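Local atomic coordinates of Rho guanine nucleotide exchange factor TIAM2 (Mus musculus, PDB entry 3A8P), a protein that activates the small GTPase Rac1 by stimulating its exchange of GDP for GTP, linking extracellular laminin signals to cytoskeletal change and neurite growth. Residues 15-20 with 104-109; 135-140 with 200-205; 215-220 with 232-237. One frame throughout, in Å; residues are numbered along the deposited sequence.

Contact 1: residues 15-20 with 104-109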
loop_
_atom_site.group_PDB
_atom_site.type_symbol
_atom_site.label_atom_id
_atom_site.label_comp_id
_atom_site.label_asym_id
_atom_site.label_seq_id
_atom_site.Cartn_x
_atom_site.Cartn_y
_atom_site.Cartn_z
ATOM N N GLY A 15 -4.973 21.600 1.038
ATOM C CA GLY A 15 -4.914 22.114 -0.318
ATOM C C GLY A 15 -5.928 21.468 -1.231
ATOM O O GLY A 15 -6.491 20.423 -0.899
ATOM N N TRP A 16 -6.170 22.090 -2.383
ATOM C CA TRP A 16 -7.129 21.564 -3.349
ATOM C C TRP A 16 -6.613 20.289 -3.991
ATOM O O TRP A 16 -5.439 20.189 -4.346
ATOM C CB TRP A 16 -7.401 22.571 -4.468
ATOM C CG TRP A 16 -8.216 23.767 -4.079
ATOM C CD1 TRP A 16 -7.774 25.051 -3.932
ATOM C CD2 TRP A 16 -9.625 23.797 -3.836
ATOM N NE1 TRP A 16 -8.824 25.882 -3.619
ATOM C CE2 TRP A 16 -9.972 25.138 -3.553
ATOM C CE3 TRP A 16 -10.631 22.821 -3.832
ATOM C CZ2 TRP A 16 -11.284 25.528 -3.270
ATOM C CZ3 TRP A 16 -11.939 23.212 -3.550
ATOM C CH2 TRP A 16 -12.249 24.554 -3.274
ATOM N N LEU A 17 -7.505 19.324 -4.160
ATOM C CA LEU A 17 -7.148 18.062 -4.789
ATOM C C LEU A 17 -8.321 17.455 -5.531
ATOM O O LEU A 17 -9.458 17.497 -5.057
ATOM C CB LEU A 17 -6.683 17.040 -3.751
ATOM C CG LEU A 17 -5.383 17.241 -2.984
ATOM C CD1 LEU A 17 -5.240 16.103 -1.990
ATOM C CD2 LEU A 17 -4.190 17.271 -3.947
ATOM N N PHE A 18 -8.048 16.907 -6.704
ATOM C CA PHE A 18 -9.083 16.216 -7.447
ATOM C C PHE A 18 -8.968 14.811 -6.888
ATOM O O PHE A 18 -7.859 14.315 -6.641
ATOM C CB PHE A 18 -8.816 16.272 -8.953
ATOM C CG PHE A 18 -9.397 17.497 -9.608
ATOM C CD1 PHE A 18 -10.717 17.499 -10.057
ATOM C CD2 PHE A 18 -8.653 18.673 -9.707
ATOM C CE1 PHE A 18 -11.296 18.660 -10.595
ATOM C CE2 PHE A 18 -9.217 19.838 -10.240
ATOM C CZ PHE A 18 -10.542 19.833 -10.684
ATOM N N PHE A 19 -10.115 14.185 -6.667
ATOM C CA PHE A 19 -10.185 12.862 -6.061
ATOM C C PHE A 19 -11.030 11.882 -6.864
ATOM O O PHE A 19 -12.045 12.250 -7.456
ATOM C CB PHE A 19 -10.760 13.022 -4.652
ATOM C CG PHE A 19 -11.130 11.736 -3.988
ATOM C CD1 PHE A 19 -10.147 10.857 -3.539
ATOM C CD2 PHE A 19 -12.466 11.411 -3.783
ATOM C CE1 PHE A 19 -10.490 9.676 -2.893
ATOM C CE2 PHE A 19 -12.823 10.224 -3.135
ATOM C CZ PHE A 19 -11.832 9.356 -2.688
ATOM N N LYS A 20 -10.609 10.623 -6.867
ATOM C CA LYS A 20 -11.323 9.589 -7.588
ATOM C C LYS A 20 -11.032 8.215 -7.006
ATOM O O LYS A 20 -9.885 7.764 -6.996
ATOM C CB LYS A 20 -10.919 9.623 -9.064
ATOM C CG LYS A 20 -11.590 8.587 -9.947
ATOM C CD LYS A 20 -11.154 8.780 -11.388
ATOM C CE LYS A 20 -11.850 7.819 -12.328
ATOM N NZ LYS A 20 -11.560 8.157 -13.752
ATOM N N PHE A 104 -5.567 10.740 -6.704
ATOM C CA PHE A 104 -5.579 12.156 -6.363
ATOM C C PHE A 104 -4.780 12.901 -7.428
ATOM O O PHE A 104 -3.869 12.339 -8.035
ATOM C CB PHE A 104 -4.886 12.410 -5.015
ATOM C CG PHE A 104 -5.646 11.917 -3.822
ATOM C CD1 PHE A 104 -6.659 12.687 -3.259
ATOM C CD2 PHE A 104 -5.331 10.693 -3.238
ATOM C CE1 PHE A 104 -7.348 12.250 -2.131
ATOM C CE2 PHE A 104 -6.014 10.244 -2.109
ATOM C CZ PHE A 104 -7.022 11.023 -1.554
ATOM N N GLN A 105 -5.120 14.161 -7.663
ATOM C CA GLN A 105 -4.363 14.961 -8.607
ATOM C C GLN A 105 -3.986 16.246 -7.900
ATOM O O GLN A 105 -4.857 17.041 -7.541
ATOM C CB GLN A 105 -5.168 15.290 -9.863
ATOM C CG GLN A 105 -4.446 16.332 -10.733
ATOM C CD GLN A 105 -5.178 16.658 -12.020
ATOM O OE1 GLN A 105 -6.402 16.676 -12.062
ATOM N NE2 GLN A 105 -4.420 16.939 -13.077
ATOM N N ALA A 106 -2.690 16.429 -7.677
ATOM C CA ALA A 106 -2.183 17.612 -7.010
ATOM C C ALA A 106 -2.199 18.781 -7.991
ATOM O O ALA A 106 -2.640 18.631 -9.128
ATOM C CB ALA A 106 -0.779 17.361 -6.514
ATOM N N THR A 107 -1.706 19.935 -7.559
ATOM C CA THR A 107 -1.703 21.121 -8.415
ATOM C C THR A 107 -0.384 21.301 -9.155
ATOM O O THR A 107 -0.274 22.146 -10.040
ATOM C CB THR A 107 -1.974 22.397 -7.601
ATOM O OG1 THR A 107 -0.865 22.652 -6.732
ATOM C CG2 THR A 107 -3.236 22.233 -6.764
ATOM N N SER A 108 0.611 20.500 -8.795
ATOM C CA SER A 108 1.927 20.579 -9.427
ATOM C C SER A 108 2.763 19.402 -8.952
ATOM O O SER A 108 2.355 18.681 -8.036
ATOM C CB SER A 108 2.630 21.879 -9.031
ATOM O OG SER A 108 3.002 21.859 -7.657
ATOM N N GLN A 109 3.932 19.210 -9.564
ATOM C CA GLN A 109 4.814 18.117 -9.168
ATOM C C GLN A 109 5.280 18.360 -7.740
ATOM O O GLN A 109 5.354 17.432 -6.940
ATOM C CB GLN A 109 6.026 18.030 -10.108
ATOM C CG GLN A 109 7.121 17.038 -9.676
ATOM C CD GLN A 109 6.619 15.603 -9.477
ATOM O OE1 GLN A 109 5.752 15.122 -10.213
ATOM N NE2 GLN A 109 7.185 14.908 -8.491
HETATM O O HOH W 1 -5.225 19.764 -7.367
#
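The carbonyl oxygen Gln105 O is gripped twice. A water donates to it, with 2.8 Å between the water oxygen and Gln105 O, and donates also to Trp16 O; the amide of Phe18 reaches it in a weak bond, Phe18 N to Gln105 O 3.3 Å. This is the antiparallel pairing of strands 11-26 and 101-105 in the PH domain, where the first and last strands of the fold run side by side, the last leading into helix 109-130. Phe18 and Gln105 form a hydrogen-bonded pair, completed by Gln105 N to Phe18 O at 2.9 Å; the water takes over where the strands part beyond it. On the Phe18 side of the sheet, CG of Gln105 anti to the backbone N (chi1 170°) and the extended chain beyond it bring Gln105 OE1 to 3.8 Å from Phe18 CD2, obliquely to the ring, with ring and amide planes 61° apart, while NE2 donates to Glu89 O. The Leu17 side is apolar: Phe19 and Phe104, a non-hydrogen-bonded pair, set their rings obliquely, and Trp115 of helix 109-130 touches Leu17. Phe53 meets the Phe19 ring edge-to-face. Leu17 splits its two methyls between neighbours, CD1 lying 3.9 Å from Phe104 CD1 and CD2 3.7 Å from Ala106 CA.

Contact 2: residues 135-140 with 200-205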
loop_
_atom_site.group_PDB
_atom_site.type_symbol
_atom_site.label_atom_id
_atom_site.label_comp_id
_atom_site.label_asym_id
_atom_site.label_seq_id
_atom_site.Cartn_x
_atom_site.Cartn_y
_atom_site.Cartn_z
ATOM N N ASP A 135 11.707 7.548 18.627
ATOM C CA ASP A 135 12.734 7.613 17.588
ATOM C C ASP A 135 12.179 6.838 16.381
ATOM O O ASP A 135 12.495 5.667 16.186
ATOM C CB ASP A 135 14.023 6.957 18.080
ATOM C CG ASP A 135 15.200 7.227 17.167
ATOM O OD1 ASP A 135 14.991 7.629 16.003
ATOM O OD2 ASP A 135 16.347 7.025 17.611
ATOM N N THR A 136 11.342 7.504 15.591
ATOM C CA THR A 136 10.701 6.902 14.423
ATOM C C THR A 136 11.662 6.256 13.428
ATOM O O THR A 136 11.468 5.113 13.026
ATOM C CB THR A 136 9.853 7.949 13.676
ATOM O OG1 THR A 136 9.049 8.666 14.622
ATOM C CG2 THR A 136 8.938 7.269 12.650
ATOM N N VAL A 137 12.696 6.990 13.031
ATOM C CA VAL A 137 13.673 6.482 12.078
ATOM C C VAL A 137 14.311 5.170 12.522
ATOM O O VAL A 137 14.488 4.259 11.716
ATOM C CB VAL A 137 14.777 7.531 11.825
ATOM C CG1 VAL A 137 15.935 6.913 11.049
ATOM C CG2 VAL A 137 14.183 8.712 11.055
ATOM N N ARG A 138 14.657 5.078 13.803
ATOM C CA ARG A 138 15.278 3.872 14.346
ATOM C C ARG A 138 14.305 2.699 14.328
ATOM O O ARG A 138 14.700 1.569 14.062
ATOM C CB ARG A 138 15.748 4.114 15.781
ATOM C CG ARG A 138 16.501 2.948 16.389
ATOM C CD ARG A 138 16.806 3.222 17.853
ATOM N NE ARG A 138 17.700 2.223 18.432
ATOM C CZ ARG A 138 18.052 2.190 19.713
ATOM N NH1 ARG A 138 17.584 3.102 20.558
ATOM N NH2 ARG A 138 18.878 1.248 20.151
ATOM N N LEU A 139 13.038 2.968 14.628
ATOM C CA LEU A 139 12.025 1.920 14.618
ATOM C C LEU A 139 11.864 1.397 13.182
ATOM O O LEU A 139 11.821 0.190 12.951
ATOM C CB LEU A 139 10.689 2.465 15.135
ATOM C CG LEU A 139 9.457 1.572 14.910
ATOM C CD1 LEU A 139 9.641 0.233 15.620
ATOM C CD2 LEU A 139 8.210 2.283 15.412
ATOM N N LEU A 140 11.796 2.316 12.221
ATOM C CA LEU A 140 11.642 1.954 10.818
ATOM C C LEU A 140 12.805 1.106 10.327
ATOM O O LEU A 140 12.604 0.102 9.641
ATOM C CB LEU A 140 11.523 3.209 9.952
ATOM C CG LEU A 140 10.294 4.079 10.194
ATOM C CD1 LEU A 140 10.305 5.248 9.204
ATOM C CD2 LEU A 140 9.033 3.253 10.034
ATOM N N CYS A 200 9.288 3.532 2.287
ATOM C CA CYS A 200 8.595 4.736 1.844
ATOM C C CYS A 200 8.577 5.728 2.998
ATOM O O CYS A 200 8.848 6.913 2.808
ATOM C CB CYS A 200 7.155 4.427 1.426
ATOM S SG CYS A 200 6.948 3.605 -0.174
ATOM N N TYR A 201 8.248 5.247 4.195
ATOM C CA TYR A 201 8.206 6.118 5.367
ATOM C C TYR A 201 9.598 6.700 5.627
ATOM O O TYR A 201 9.752 7.908 5.791
ATOM C CB TYR A 201 7.702 5.353 6.604
ATOM C CG TYR A 201 6.254 4.880 6.510
ATOM C CD1 TYR A 201 5.472 5.159 5.380
ATOM C CD2 TYR A 201 5.672 4.143 7.543
ATOM C CE1 TYR A 201 4.154 4.714 5.282
ATOM C CE2 TYR A 201 4.345 3.692 7.455
ATOM C CZ TYR A 201 3.597 3.981 6.323
ATOM O OH TYR A 201 2.293 3.542 6.224
ATOM N N LEU A 202 10.613 5.846 5.643
ATOM C CA LEU A 202 11.979 6.311 5.868
ATOM C C LEU A 202 12.413 7.354 4.839
ATOM O O LEU A 202 13.014 8.365 5.189
ATOM C CB LEU A 202 12.957 5.135 5.829
ATOM C CG LEU A 202 13.159 4.371 7.142
ATOM C CD1 LEU A 202 13.801 3.009 6.862
ATOM C CD2 LEU A 202 14.031 5.209 8.088
ATOM N N ALA A 203 12.113 7.107 3.569
ATOM C CA ALA A 203 12.510 8.036 2.529
ATOM C C ALA A 203 11.817 9.377 2.712
ATOM O O ALA A 203 12.443 10.423 2.563
ATOM C CB ALA A 203 12.196 7.465 1.155
ATOM N N SER A 204 10.530 9.346 3.047
ATOM C CA SER A 204 9.787 10.581 3.229
ATOM C C SER A 204 10.240 11.373 4.443
ATOM O O SER A 204 10.161 12.595 4.442
ATOM C CB SER A 204 8.281 10.302 3.306
ATOM O OG SER A 204 7.746 10.079 2.005
ATOM N N LEU A 205 10.714 10.687 5.479
ATOM C CA LEU A 205 11.186 11.383 6.671
ATOM C C LEU A 205 12.604 11.929 6.493
ATOM O O LEU A 205 12.977 12.901 7.144
ATOM C CB LEU A 205 11.176 10.457 7.890
ATOM C CG LEU A 205 9.853 10.115 8.576
ATOM C CD1 LEU A 205 10.146 9.307 9.825
ATOM C CD2 LEU A 205 9.103 11.386 8.937
#
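Leu140 lies with its CB and CD1 against the branched end of Leu202, the two side chains sliding past each other in opposite directions across an antiparallel helix pair. The fit is tight where Leu140 CB meets Leu202 CG at 3.5 Å, and Leu140 CD1 continues it over the helix backbone, 3.6 Å from Leu202 N. Helices 136-165 and 171-206 form a helical hairpin in the PHCCEx module, consistent with the coiled coil predicted for 171-198, just before 200-205; their local axes here come within 9.9 Å, with N-to-C directions 150° apart. Leu140 holds CG anti to its carbonyl carbon (chi1 -64°), which sends both methyls into the facing helix: CD1 lies 3.7 Å from Tyr201 CB, while CD2 comes up to the edge of the Tyr201 ring. One turn earlier, Val137 crosses Leu202 at about a right angle, Val137 CG1 lying 3.9 Å from Leu202 CD2. Leu205 belongs to the same apolar row. Its CD1 touches Thr136 CG2 at 3.7 Å; with that CG2 anti to the backbone N, the methyl and not OG1 meets the leucine, the two side chains crossing at about a right angle. No hydrogen bond links the two segments; they meet through apolar side chains. At the start of the first helix, Asp135 is the N-cap, its OD1 accepting a weak bond from Arg138 N. Helix 109-130 of the PH domain flanks the pair, with Ala128 against Thr136, Cys123 against Tyr201 and Ser121 against Leu205, while Tyr201 OH bonds Ser77 O, just before strand 78-81.

Contact 3: residues 215-220 with 232-237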
loop_
_atom_site.group_PDB
_atom_site.type_symbol
_atom_site.label_atom_id
_atom_site.label_comp_id
_atom_site.label_asym_id
_atom_site.label_seq_id
_atom_site.Cartn_x
_atom_site.Cartn_y
_atom_site.Cartn_z
ATOM N N SER A 215 10.866 -3.013 -8.023
ATOM C CA SER A 215 11.514 -4.016 -7.183
ATOM C C SER A 215 10.485 -4.774 -6.342
ATOM O O SER A 215 10.663 -5.955 -6.043
ATOM C CB SER A 215 12.555 -3.352 -6.273
ATOM O OG SER A 215 13.530 -2.654 -7.039
ATOM N N LEU A 216 9.415 -4.093 -5.948
ATOM C CA LEU A 216 8.367 -4.745 -5.173
ATOM C C LEU A 216 7.508 -5.633 -6.091
ATOM O O LEU A 216 7.148 -6.752 -5.732
ATOM C CB LEU A 216 7.474 -3.702 -4.496
ATOM C CG LEU A 216 6.215 -4.241 -3.813
ATOM C CD1 LEU A 216 6.573 -5.332 -2.798
ATOM C CD2 LEU A 216 5.489 -3.098 -3.136
ATOM N N LEU A 217 7.194 -5.143 -7.283
ATOM C CA LEU A 217 6.365 -5.922 -8.196
ATOM C C LEU A 217 7.039 -7.211 -8.662
ATOM O O LEU A 217 6.378 -8.129 -9.140
ATOM C CB LEU A 217 5.944 -5.063 -9.390
ATOM C CG LEU A 217 4.947 -3.956 -9.031
ATOM C CD1 LEU A 217 4.541 -3.197 -10.284
ATOM C CD2 LEU A 217 3.718 -4.569 -8.368
ATOM N N ALA A 218 8.355 -7.283 -8.501
ATOM C CA ALA A 218 9.098 -8.466 -8.884
ATOM C C ALA A 218 8.819 -9.597 -7.899
ATOM O O ALA A 218 9.135 -10.749 -8.169
ATOM C CB ALA A 218 10.585 -8.155 -8.909
ATOM N N ALA A 219 8.222 -9.256 -6.760
ATOM C CA ALA A 219 7.908 -10.229 -5.715
ATOM C C ALA A 219 6.470 -10.755 -5.800
ATOM O O ALA A 219 6.075 -11.651 -5.047
ATOM C CB ALA A 219 8.150 -9.597 -4.342
ATOM N N THR A 220 5.687 -10.194 -6.710
ATOM C CA THR A 220 4.305 -10.627 -6.881
ATOM C C THR A 220 4.310 -12.053 -7.432
ATOM O O THR A 220 4.999 -12.345 -8.406
ATOM C CB THR A 220 3.546 -9.693 -7.854
ATOM O OG1 THR A 220 3.821 -8.326 -7.516
ATOM C CG2 THR A 220 2.044 -9.917 -7.745
ATOM N N GLY A 232 -7.701 -5.541 -13.444
ATOM C CA GLY A 232 -7.545 -4.533 -14.473
ATOM C C GLY A 232 -6.483 -3.521 -14.092
ATOM O O GLY A 232 -6.176 -2.611 -14.856
ATOM N N VAL A 233 -5.921 -3.675 -12.899
ATOM C CA VAL A 233 -4.876 -2.771 -12.421
ATOM C C VAL A 233 -3.719 -3.566 -11.822
ATOM O O VAL A 233 -3.906 -4.322 -10.866
ATOM C CB VAL A 233 -5.406 -1.803 -11.332
ATOM C CG1 VAL A 233 -4.302 -0.838 -10.914
ATOM C CG2 VAL A 233 -6.614 -1.038 -11.847
ATOM N N LEU A 234 -2.529 -3.408 -12.392
ATOM C CA LEU A 234 -1.358 -4.104 -11.874
ATOM C C LEU A 234 -0.302 -3.078 -11.476
ATOM O O LEU A 234 0.398 -2.536 -12.322
ATOM C CB LEU A 234 -0.772 -5.051 -12.921
ATOM C CG LEU A 234 0.064 -6.219 -12.372
ATOM C CD1 LEU A 234 0.625 -7.020 -13.537
ATOM C CD2 LEU A 234 1.185 -5.717 -11.480
ATOM N N SER A 235 -0.193 -2.819 -10.182
ATOM C CA SER A 235 0.784 -1.863 -9.688
ATOM C C SER A 235 1.043 -2.116 -8.212
ATOM O O SER A 235 0.436 -2.998 -7.598
ATOM C CB SER A 235 0.266 -0.434 -9.869
ATOM O OG SER A 235 -0.880 -0.216 -9.064
ATOM N N VAL A 236 1.944 -1.328 -7.642
ATOM C CA VAL A 236 2.250 -1.454 -6.229
ATOM C C VAL A 236 0.977 -1.228 -5.404
ATOM O O VAL A 236 0.706 -1.957 -4.453
ATOM C CB VAL A 236 3.335 -0.424 -5.816
ATOM C CG1 VAL A 236 3.338 -0.231 -4.304
ATOM C CG2 VAL A 236 4.708 -0.916 -6.278
ATOM N N SER A 237 0.191 -0.224 -5.785
ATOM C CA SER A 237 -1.043 0.106 -5.065
ATOM C C SER A 237 -2.074 -1.028 -5.062
ATOM O O SER A 237 -2.662 -1.332 -4.017
ATOM C CB SER A 237 -1.685 1.374 -5.659
ATOM O OG SER A 237 -0.790 2.479 -5.622
#
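Leu217 lays its CD2 methyl on the backbone that leads into helix 236-245, 3.6 Å from Ser235 C. Leu216, next to it in the short helix 213-217, crosses Val236 at about a right angle, and its CD2 sits near both valine methyls, 3.8 Å from Val236 CG1 and 3.9 Å from Val236 CG2. The second of these methyls also meets the other leucine, Val236 CG2 to Leu217 CG 4.1 Å. Leu234 adds a looser touch at the solvent side, its CD2 lying 4.2 Å from Leu217 CD2. Behind this first shell stand a turn and a helix start in the C-terminal part of the CC-Ex region. A type I beta turn runs from Leu217 to Thr220, and Leu217 O accepts both Thr220 N and Thr220 OG1 from one face of its plane, the hydroxyl at 3.0 Å standing above that plane. Across from it, Ser235 is the N-cap of helix 236-245, and Ser238 OG bonds both Val233 O and Ser235 N. Further out, Phe196 of helix 171-206 touches Leu216 and Val236, and Phe239 touches both leucines. With no hydrogen bond between the segments, the polar groups named here close the turn on one side and set the helix start on the other, and apolar burial joins the two.

The three contacts do not touch one another, and each is partly buried. Contact 3 lies nearest the centre of the chain, about 10 Å between centres, with contacts 2 and 1 further out at about 16 and 19 Å. Contacts 1 and 3 each include one exposed touching residue, Thr107 and Leu234; contact 2 has none. Contact 1, in the PH domain, is the one whose segments are joined by hydrogen bonds, as strand pairing requires. Contacts 2 and 3 meet through apolar side chains, and their polar groups act locally or toward parts outside the contact. Helix 171-206 forms one side of contact 2 and backs contact 3 through Phe196; helix 109-130 lies against contacts 1 and 2.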